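Side-chain contacts in uncharacterized protein (Archaeoglobus fulgidus, PDB 3LOT), which probably acts as a zinc-dependent 3-keto-5-aminohexanoate cleavage enzyme of the beta-keto acid cleavage family, built on a TIM-barrel fold: residues D[232-237]-D[248-253]; D[196-201]-D[254-259]; D[74-79]-D[308-313]. All blocks are in the same frame, centred on the assembly; numbering follows the deposited sequence. Where two conformers were deposited one is given.

How the contacts relate
Contacts 1 and 2 are buried and belong to the same part of the barrel, whereas contact 3 lies on the surface, its centre about 27 Å from that of contact 1 and about 22 Å from that of contact 2. The first two share elements: strand 232-238 stands between strands 197-203 and 256-259, which contact 2 joins across it, and helix 243-252 of contact 1 is followed in the chain, after a short turn, by strand 256-259. Their chemistry follows the side of the sheet. Contact 1, between strand and covering helix, is almost wholly apolar; contact 2, inside the barrel, is charged and polar and reaches the zinc site. Contact 3 ties the C-terminal tail to helix 65-78 through one solvent-side salt bridge.

Contact 1. Residues D[232-237]-D[248-253]; sequences YTWSLV and TLAVIM
Apolar packing of Trp234 and Leu236 on Ala250 and Met253, a selenomethionine, accounts for nearly all of this contact. The six-membered ring of Trp234 does most of the touching: its CZ3 lies 3.9 Å from Ala250 CB, and its CH2 comes to 3.8 Å from Ala250 O. With CG between the backbone N and the carbonyl carbon (chi1 63°), the Trp234 side chain carries this ring out to the helix. Met253 reaches the same end of the indole, with CB in the ring plane at the edge, 3.9 Å from Trp234 CZ2. The Met253 chain then bends at chi3 (54°), which brings its CE back to 3.9 Å from Trp234 CH2. Two residues along the strand, Leu236 CB packs on the same methyl, 3.9 Å from Ala250 CB.

Polar contact is confined to one water. Trp234 NE1 donates a 2.8 Å bond to water 1, which lies in the indole plane and returns a weak bond to Met253 O. A leucine in place of Trp234 would probably leave this water without its donor and open a gap beside Ala250 and Met253.

With no direct hydrogen bond between 232-237 and 248-253, this first half of a beta-alpha-beta unit relies on shape: the small alanine is consistent with the close approach, 6.5 Å between the CA atoms of Leu236 and Ala250, and the buried indole nitrogen is satisfied through solvent.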
loop_
_atom_site.group_PDB
_atom_site.type_symbol
_atom_site.label_atom_id
_atom_site.label_comp_id
_atom_site.label_asym_id
_atom_site.label_seq_id
_atom_site.Cartn_x
_atom_site.Cartn_y
_atom_site.Cartn_z
ATOM N N TYR D 232 17.569 2.246 -11.111
ATOM C CA TYR D 232 17.304 0.898 -11.657
ATOM C C TYR D 232 16.258 0.890 -12.756
ATOM O O TYR D 232 15.503 1.837 -12.894
ATOM C CB TYR D 232 16.906 -0.095 -10.567
ATOM C CG TYR D 232 15.458 -0.005 -10.128
ATOM C CD1 TYR D 232 15.006 1.069 -9.344
ATOM C CD2 TYR D 232 14.549 -0.990 -10.462
ATOM C CE1 TYR D 232 13.696 1.146 -8.933
ATOM C CE2 TYR D 232 13.208 -0.916 -10.052
ATOM C CZ TYR D 232 12.790 0.159 -9.290
ATOM O OH TYR D 232 11.477 0.276 -8.894
ATOM N N THR D 233 16.265 -0.182 -13.554
ATOM C CA THR D 233 15.132 -0.538 -14.411
ATOM C C THR D 233 14.668 -1.955 -14.019
ATOM O O THR D 233 15.397 -2.708 -13.360
ATOM C CB THR D 233 15.454 -0.446 -15.926
ATOM O OG1 THR D 233 16.310 -1.529 -16.316
ATOM C CG2 THR D 233 16.101 0.897 -16.273
ATOM N N TRP D 234 13.452 -2.306 -14.398
ATOM C CA TRP D 234 12.875 -3.579 -13.957
ATOM C C TRP D 234 11.993 -4.249 -14.997
ATOM O O TRP D 234 11.397 -3.603 -15.857
ATOM C CB TRP D 234 12.089 -3.406 -12.656
ATOM C CG TRP D 234 10.895 -2.492 -12.769
ATOM C CD1 TRP D 234 10.902 -1.129 -12.799
ATOM C CD2 TRP D 234 9.523 -2.888 -12.835
ATOM N NE1 TRP D 234 9.610 -0.649 -12.916
ATOM C CE2 TRP D 234 8.747 -1.712 -12.912
ATOM C CE3 TRP D 234 8.884 -4.112 -12.839
ATOM C CZ2 TRP D 234 7.358 -1.740 -13.032
ATOM C CZ3 TRP D 234 7.512 -4.141 -12.876
ATOM C CH2 TRP D 234 6.761 -2.945 -12.998
ATOM N N SER D 235 11.954 -5.565 -14.885
ATOM C CA SER D 235 11.089 -6.440 -15.647
ATOM C C SER D 235 10.344 -7.292 -14.651
ATOM O O SER D 235 10.682 -7.359 -13.457
ATOM C CB SER D 235 11.952 -7.325 -16.572
ATOM O OG SER D 235 11.173 -8.180 -17.413
ATOM N N LEU D 236 9.347 -7.992 -15.129
ATOM C CA LEU D 236 8.532 -8.869 -14.294
ATOM C C LEU D 236 8.166 -10.169 -15.011
ATOM O O LEU D 236 8.032 -10.178 -16.255
ATOM C CB LEU D 236 7.274 -8.142 -13.883
ATOM C CG LEU D 236 6.177 -8.895 -13.110
ATOM C CD1 LEU D 236 5.435 -7.945 -12.160
ATOM C CD2 LEU D 236 5.240 -9.622 -14.071
ATOM N N VAL D 237 8.067 -11.235 -14.210
ATOM C CA VAL D 237 7.582 -12.569 -14.566
ATOM C C VAL D 237 6.365 -12.902 -13.705
ATOM O O VAL D 237 6.438 -12.884 -12.465
ATOM C CB VAL D 237 8.610 -13.659 -14.238
ATOM C CG1 VAL D 237 8.023 -15.067 -14.546
ATOM C CG2 VAL D 237 9.919 -13.415 -15.009
ATOM N N THR D 248 1.099 -7.468 -18.314
ATOM C CA THR D 248 0.343 -6.255 -18.661
ATOM C C THR D 248 0.336 -5.182 -17.535
ATOM O O THR D 248 0.589 -4.009 -17.812
ATOM C CB THR D 248 -1.092 -6.585 -19.144
ATOM O OG1 THR D 248 -1.019 -7.583 -20.176
ATOM C CG2 THR D 248 -1.822 -5.341 -19.682
ATOM N N LEU D 249 0.098 -5.591 -16.285
ATOM C CA LEU D 249 0.287 -4.730 -15.124
ATOM C C LEU D 249 1.668 -4.031 -15.151
ATOM O O LEU D 249 1.770 -2.799 -15.003
ATOM C CB LEU D 249 0.131 -5.538 -13.835
ATOM C CG LEU D 249 0.348 -4.832 -12.504
ATOM C CD1 LEU D 249 -0.682 -3.626 -12.335
ATOM C CD2 LEU D 249 0.214 -5.861 -11.339
ATOM N N ALA D 250 2.707 -4.826 -15.348
ATOM C CA ALA D 250 4.090 -4.313 -15.377
ATOM C C ALA D 250 4.204 -3.200 -16.409
ATOM O O ALA D 250 4.694 -2.127 -16.092
ATOM C CB ALA D 250 5.102 -5.427 -15.652
ATOM N N VAL D 251 3.719 -3.440 -17.630
ATOM C CA VAL D 251 3.780 -2.427 -18.690
ATOM C C VAL D 251 3.018 -1.163 -18.304
ATOM O O VAL D 251 3.471 -0.054 -18.561
ATOM C CB VAL D 251 3.322 -2.996 -20.052
ATOM C CG1 VAL D 251 3.173 -1.884 -21.104
ATOM C CG2 VAL D 251 4.352 -4.014 -20.537
ATOM N N ILE D 252 1.854 -1.333 -17.672
ATOM C CA ILE D 252 1.049 -0.206 -17.250
ATOM C C ILE D 252 1.868 0.615 -16.206
ATOM O O ILE D 252 1.783 1.847 -16.154
ATOM C CB ILE D 252 -0.307 -0.688 -16.674
ATOM C CG1 ILE D 252 -1.207 -1.203 -17.809
ATOM C CG2 ILE D 252 -1.032 0.437 -15.890
ATOM C CD1 ILE D 252 -2.338 -2.039 -17.340
HETATM N N MSE D 253 2.650 -0.071 -15.396
HETATM C CA MSE D 253 3.440 0.566 -14.339
HETATM C C MSE D 253 4.758 1.084 -14.873
HETATM O O MSE D 253 5.574 1.556 -14.112
HETATM C CB MSE D 253 3.735 -0.425 -13.210
HETATM C CG MSE D 253 2.506 -0.891 -12.435
HETATM SE SE MSE D 253 2.837 -2.359 -11.267
HETATM C CE MSE D 253 4.329 -1.644 -10.237
HETATM O O HOH W 1 8.835 2.009 -13.441
#

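Contact 2. Residues D[196-201]-D[254-259]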
loop_
_atom_site.group_PDB
_atom_site.type_symbol
_atom_site.label_atom_id
_atom_site.label_comp_id
_atom_site.label_asym_id
_atom_site.label_seq_id
_atom_site.Cartn_x
_atom_site.Cartn_y
_atom_site.Cartn_z
ATOM N N PRO D 196 23.299 1.728 -13.316
ATOM C CA PRO D 196 21.918 1.406 -12.951
ATOM C C PRO D 196 21.686 -0.097 -12.914
ATOM O O PRO D 196 22.125 -0.834 -13.790
ATOM C CB PRO D 196 21.095 2.013 -14.090
ATOM C CG PRO D 196 22.036 2.230 -15.178
ATOM C CD PRO D 196 23.397 2.336 -14.647
ATOM N N LEU D 197 20.999 -0.535 -11.887
ATOM C CA LEU D 197 20.746 -1.932 -11.704
ATOM C C LEU D 197 19.616 -2.366 -12.639
ATOM O O LEU D 197 18.774 -1.566 -13.046
ATOM C CB LEU D 197 20.346 -2.212 -10.259
ATOM C CG LEU D 197 21.247 -1.645 -9.143
ATOM C CD1 LEU D 197 20.647 -2.041 -7.816
ATOM C CD2 LEU D 197 22.680 -2.112 -9.250
ATOM N N ARG D 198 19.641 -3.634 -12.993
ATOM C CA ARG D 198 18.552 -4.274 -13.710
ATOM C C ARG D 198 17.943 -5.323 -12.816
ATOM O O ARG D 198 18.590 -6.308 -12.516
ATOM C CB ARG D 198 19.087 -4.902 -14.996
ATOM C CG ARG D 198 18.030 -5.620 -15.846
ATOM C CD ARG D 198 16.879 -4.753 -16.212
ATOM N NE ARG D 198 16.049 -5.411 -17.226
ATOM C CZ ARG D 198 14.981 -4.863 -17.816
ATOM N NH1 ARG D 198 14.618 -3.640 -17.532
ATOM N NH2 ARG D 198 14.273 -5.550 -18.715
ATOM N N LEU D 199 16.679 -5.135 -12.437
ATOM C CA LEU D 199 15.972 -6.076 -11.554
ATOM C C LEU D 199 14.872 -6.806 -12.310
ATOM O O LEU D 199 14.202 -6.254 -13.168
ATOM C CB LEU D 199 15.285 -5.366 -10.343
ATOM C CG LEU D 199 15.963 -4.373 -9.383
ATOM C CD1 LEU D 199 15.372 -4.440 -7.942
ATOM C CD2 LEU D 199 17.432 -4.530 -9.332
ATOM N N GLN D 200 14.624 -8.038 -11.925
ATOM C CA GLN D 200 13.484 -8.737 -12.407
ATOM C C GLN D 200 12.691 -9.291 -11.226
ATOM O O GLN D 200 13.233 -9.941 -10.332
ATOM C CB GLN D 200 13.942 -9.820 -13.329
ATOM C CG GLN D 200 12.835 -10.662 -13.936
ATOM C CD GLN D 200 13.150 -10.950 -15.363
ATOM O OE1 GLN D 200 12.478 -10.469 -16.256
ATOM N NE2 GLN D 200 14.244 -11.675 -15.591
ATOM N N PHE D 201 11.420 -8.985 -11.212
ATOM C CA PHE D 201 10.558 -9.368 -10.126
ATOM C C PHE D 201 9.855 -10.643 -10.580
ATOM O O PHE D 201 9.271 -10.640 -11.668
ATOM C CB PHE D 201 9.536 -8.279 -9.876
ATOM C CG PHE D 201 10.122 -6.925 -9.522
ATOM C CD1 PHE D 201 11.255 -6.802 -8.761
ATOM C CD2 PHE D 201 9.450 -5.761 -9.887
ATOM C CE1 PHE D 201 11.721 -5.545 -8.393
ATOM C CE2 PHE D 201 9.941 -4.513 -9.524
ATOM C CZ PHE D 201 11.077 -4.415 -8.794
ATOM N N GLY D 254 5.011 0.960 -16.153
ATOM C CA GLY D 254 6.233 1.528 -16.724
ATOM C C GLY D 254 7.388 0.538 -16.750
ATOM O O GLY D 254 8.478 0.909 -17.161
ATOM N N GLY D 255 7.138 -0.715 -16.364
ATOM C CA GLY D 255 8.106 -1.784 -16.425
ATOM C C GLY D 255 8.220 -2.517 -17.767
ATOM O O GLY D 255 7.438 -2.308 -18.699
ATOM N N ASP D 256 9.198 -3.400 -17.812
ATOM C CA ASP D 256 9.385 -4.338 -18.894
ATOM C C ASP D 256 8.776 -5.677 -18.511
ATOM O O ASP D 256 8.407 -5.912 -17.353
ATOM C CB ASP D 256 10.878 -4.462 -19.229
ATOM C CG ASP D 256 11.471 -3.154 -19.733
ATOM O OD1 ASP D 256 10.805 -2.477 -20.534
ATOM O OD2 ASP D 256 12.591 -2.791 -19.312
ATOM N N VAL D 257 8.642 -6.550 -19.497
ATOM C CA VAL D 257 7.937 -7.786 -19.335
ATOM C C VAL D 257 8.706 -8.986 -19.924
ATOM O O VAL D 257 9.414 -8.877 -20.943
ATOM C CB VAL D 257 6.554 -7.672 -19.944
ATOM C CG1 VAL D 257 6.641 -7.286 -21.470
ATOM C CG2 VAL D 257 5.778 -8.977 -19.741
ATOM N N ARG D 258 8.569 -10.122 -19.243
ATOM C CA ARG D 258 9.108 -11.403 -19.678
ATOM C C ARG D 258 7.959 -12.376 -19.822
ATOM O O ARG D 258 7.028 -12.400 -18.959
ATOM C CB ARG D 258 10.114 -11.958 -18.668
ATOM C CG ARG D 258 10.614 -13.357 -18.963
ATOM C CD ARG D 258 11.827 -13.732 -18.120
ATOM N NE ARG D 258 11.630 -14.985 -17.406
ATOM C CZ ARG D 258 12.552 -15.577 -16.668
ATOM N NH1 ARG D 258 13.798 -15.078 -16.564
ATOM N NH2 ARG D 258 12.249 -16.696 -16.045
ATOM N N VAL D 259 8.004 -13.127 -20.923
ATOM C CA VAL D 259 7.041 -14.175 -21.224
ATOM C C VAL D 259 7.886 -15.415 -21.589
ATOM O O VAL D 259 9.111 -15.415 -21.430
ATOM C CB VAL D 259 6.079 -13.771 -22.359
ATOM C CG1 VAL D 259 5.251 -12.561 -21.953
ATOM C CG2 VAL D 259 6.838 -13.500 -23.717
HETATM O O HOH W 2 15.317 -12.929 -17.895
#
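Arg198 and Asp256 form a buried salt bridge between two strands that are not neighbours in the sheet. From CB, the arginine chain leaves with CG anti to the backbone N and bends at chi2 (56°), a turn that carries its end over toward strand 256-259. CG, CD and NE serve as the arm; contact begins at CZ, 3.5 Å from Asp256 OD2. NH1 then gives the main bond, 2.8 Å to Asp256 OD2 with an N-H...O angle of 160°, the oxygen lying close to the guanidinium plane and receiving the proton on its anti lone pair. NH2 adds a weak bond of 3.3 Å to the same Asp256 OD2, while also passing 3.6 Å from Asp256 CB. The guanidinium and carboxylate planes are 50° apart, so the two groups do not pair side by side through both oxygens. Asp256 OD2 has a second cation in Arg3, and Asp256 OD1 accepts from Ile9 N; these partners would probably stabilise the buried carboxylate as an anion.

Gln200 and Arg258 meet further along. Gln200 OE1 is 3.7 Å from Arg258 CB and bonds to Ser235 OG, whereas Gln200 NE2 donates to Glu174 and, at 2.8 Å, to water 2. Arg258 NH1 also donates to this water, making it a bridge, and Arg258 NH2 pairs with Asp263. Arg258 lies beside the zinc ligands His50 and Glu262.

All four side chains lie on the inner side of the sheet, spanning strand 232-238, which lies between the two strands. Helix 213-226 covers the outward-facing Leu199 and Phe201.

Contact 3. Residues D[74-79]-D[308-313]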
loop_
_atom_site.group_PDB
_atom_site.type_symbol
_atom_site.label_atom_id
_atom_site.label_comp_id
_atom_site.label_asym_id
_atom_site.label_seq_id
_atom_site.Cartn_x
_atom_site.Cartn_y
_atom_site.Cartn_z
ATOM N N GLU D 74 24.910 -20.610 -31.978
ATOM C CA GLU D 74 23.955 -20.848 -33.050
ATOM C C GLU D 74 22.867 -19.794 -33.091
ATOM O O GLU D 74 22.437 -19.414 -34.181
ATOM C CB GLU D 74 23.349 -22.257 -32.918
ATOM C CG GLU D 74 24.368 -23.387 -33.172
ATOM C CD GLU D 74 24.673 -23.569 -34.655
ATOM O OE1 GLU D 74 23.722 -23.750 -35.431
ATOM O OE2 GLU D 74 25.846 -23.535 -35.047
ATOM N N ILE D 75 22.391 -19.324 -31.929
ATOM C CA ILE D 75 21.418 -18.215 -31.936
ATOM C C ILE D 75 22.087 -16.981 -32.582
ATOM O O ILE D 75 21.520 -16.314 -33.499
ATOM C CB ILE D 75 20.890 -17.843 -30.530
ATOM C CG1 ILE D 75 20.067 -18.986 -29.922
ATOM C CG2 ILE D 75 19.973 -16.589 -30.622
ATOM C CD1 ILE D 75 19.860 -18.863 -28.401
ATOM N N LYS D 76 23.308 -16.690 -32.144
ATOM C CA LYS D 76 24.038 -15.481 -32.638
ATOM C C LYS D 76 24.279 -15.497 -34.165
ATOM O O LYS D 76 24.243 -14.456 -34.798
ATOM C CB LYS D 76 25.355 -15.308 -31.865
ATOM C CG LYS D 76 26.235 -14.130 -32.254
ATOM C CD LYS D 76 27.435 -14.118 -31.328
ATOM C CE LYS D 76 28.555 -13.239 -31.790
ATOM N NZ LYS D 76 29.098 -13.791 -33.031
ATOM N N LYS D 77 24.505 -16.679 -34.739
ATOM C CA LYS D 77 24.583 -16.811 -36.191
ATOM C C LYS D 77 23.341 -16.317 -36.915
ATOM O O LYS D 77 23.446 -15.756 -37.997
ATOM C CB LYS D 77 24.782 -18.264 -36.605
ATOM C CG LYS D 77 26.201 -18.728 -36.489
ATOM C CD LYS D 77 26.299 -20.182 -36.946
ATOM C CE LYS D 77 27.578 -20.800 -36.435
ATOM N NZ LYS D 77 27.653 -22.221 -36.850
ATOM N N GLN D 78 22.170 -16.576 -36.343
ATOM C CA GLN D 78 20.907 -16.240 -36.985
ATOM C C GLN D 78 20.310 -14.901 -36.543
ATOM O O GLN D 78 19.497 -14.320 -37.270
ATOM C CB GLN D 78 19.878 -17.330 -36.712
ATOM C CG GLN D 78 20.285 -18.682 -37.258
ATOM C CD GLN D 78 19.169 -19.653 -37.111
ATOM O OE1 GLN D 78 18.059 -19.352 -37.474
ATOM N NE2 GLN D 78 19.449 -20.816 -36.550
ATOM N N SER D 79 20.688 -14.392 -35.374
ATOM C CA SER D 79 19.958 -13.255 -34.825
ATOM C C SER D 79 20.837 -12.326 -34.021
ATOM O O SER D 79 21.816 -12.774 -33.420
ATOM C CB SER D 79 18.810 -13.790 -33.951
ATOM O OG SER D 79 18.147 -12.721 -33.299
ATOM N N GLY D 308 27.544 -5.267 -26.442
ATOM C CA GLY D 308 27.456 -5.484 -27.893
ATOM C C GLY D 308 27.451 -6.952 -28.276
ATOM O O GLY D 308 28.070 -7.786 -27.607
ATOM N N LYS D 309 26.776 -7.264 -29.381
ATOM C CA LYS D 309 26.513 -8.678 -29.769
ATOM C C LYS D 309 27.778 -9.446 -30.066
ATOM O O LYS D 309 27.860 -10.660 -29.843
ATOM C CB LYS D 309 25.529 -8.772 -30.976
ATOM C CG LYS D 309 26.069 -8.343 -32.344
ATOM C CD LYS D 309 24.935 -8.216 -33.383
ATOM C CE LYS D 309 25.417 -7.544 -34.693
ATOM N NZ LYS D 309 24.323 -6.888 -35.538
ATOM N N GLU D 310 28.769 -8.738 -30.573
ATOM C CA GLU D 310 30.032 -9.369 -30.952
ATOM C C GLU D 310 31.135 -9.299 -29.886
ATOM O O GLU D 310 32.227 -9.776 -30.123
ATOM C CB GLU D 310 30.581 -8.701 -32.220
ATOM C CG GLU D 310 29.750 -8.923 -33.477
ATOM C CD GLU D 310 29.745 -10.363 -33.915
ATOM O OE1 GLU D 310 30.499 -11.218 -33.365
ATOM O OE2 GLU D 310 28.948 -10.648 -34.804
ATOM N N ARG D 311 30.862 -8.688 -28.740
ATOM C CA ARG D 311 31.868 -8.632 -27.656
ATOM C C ARG D 311 31.723 -9.799 -26.656
ATOM O O ARG D 311 32.318 -9.800 -25.567
ATOM C CB ARG D 311 31.865 -7.249 -26.973
ATOM C CG ARG D 311 32.648 -6.226 -27.797
ATOM C CD ARG D 311 32.540 -4.765 -27.325
ATOM N NE ARG D 311 33.174 -3.861 -28.284
ATOM C CZ ARG D 311 34.484 -3.570 -28.323
ATOM N NH1 ARG D 311 35.322 -4.085 -27.430
ATOM N NH2 ARG D 311 34.966 -2.729 -29.242
ATOM N N VAL D 312 30.962 -10.811 -27.057
ATOM C CA VAL D 312 30.773 -12.008 -26.260
ATOM C C VAL D 312 31.853 -13.015 -26.676
ATOM O O VAL D 312 32.543 -12.828 -27.704
ATOM C CB VAL D 312 29.294 -12.563 -26.407
ATOM C CG1 VAL D 312 28.302 -11.522 -26.012
ATOM C CG2 VAL D 312 28.984 -13.037 -27.846
ATOM N N ASN D 313 31.996 -14.078 -25.889
ATOM C CA ASN D 313 32.959 -15.163 -26.161
ATOM C C ASN D 313 32.245 -16.407 -26.764
ATOM O O ASN D 313 32.434 -17.544 -26.294
ATOM C CB ASN D 313 33.626 -15.534 -24.843
ATOM C CG ASN D 313 35.048 -15.977 -24.992
ATOM O OD1 ASN D 313 35.709 -15.656 -25.968
ATOM N ND2 ASN D 313 35.546 -16.720 -23.990
#
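Lys76, on the last turns of helix 65-78, faces a tail segment without regular structure, and the CA atoms of Lys76 and Lys309 mark the closest approach of the two backbones at 7.8 Å. The tail opens with a type I beta turn from Gly308 to Arg311, closed by a 3.1 Å bond from Arg311 N to Gly308 O. This turn presents both the Lys309 carbonyl and the Glu310 side chain to the end of Lys76.

Lys76 carries nearly the whole contact from the helix side. Its chain runs extended from CG, which is anti to the backbone N, as far as CE, and only the last torsion bends, chi4 -66°, turning NZ to the glutamate. On the way, Lys76 CD passes 4.0 Å from Val312 CG2, the two side chains sliding past each other in opposite directions, and Lys76 CE rests 3.3 Å from Lys309 O. The tip then donates from Lys76 NZ to Glu310 OE1 at 2.9 Å, a salt bridge met on the syn side of the carboxylate but 35° out of its plane. Glu310 itself bends at chi2 (-66°), which brings its carboxylate to the lysine tip; the two side chains cross at about a right angle. On the helix, a separate salt bridge joins Lys77 NZ to Glu74 OE2, also at 2.9 Å.

Far from the zinc site, this is peripheral packing of a TIM barrel: the C-terminal tail after helix 297-304 packs beside the end of outer helix 65-78, where Lys76 is one of its attachments; Gly308 and Asn313 bond to Glu110 and Ala106.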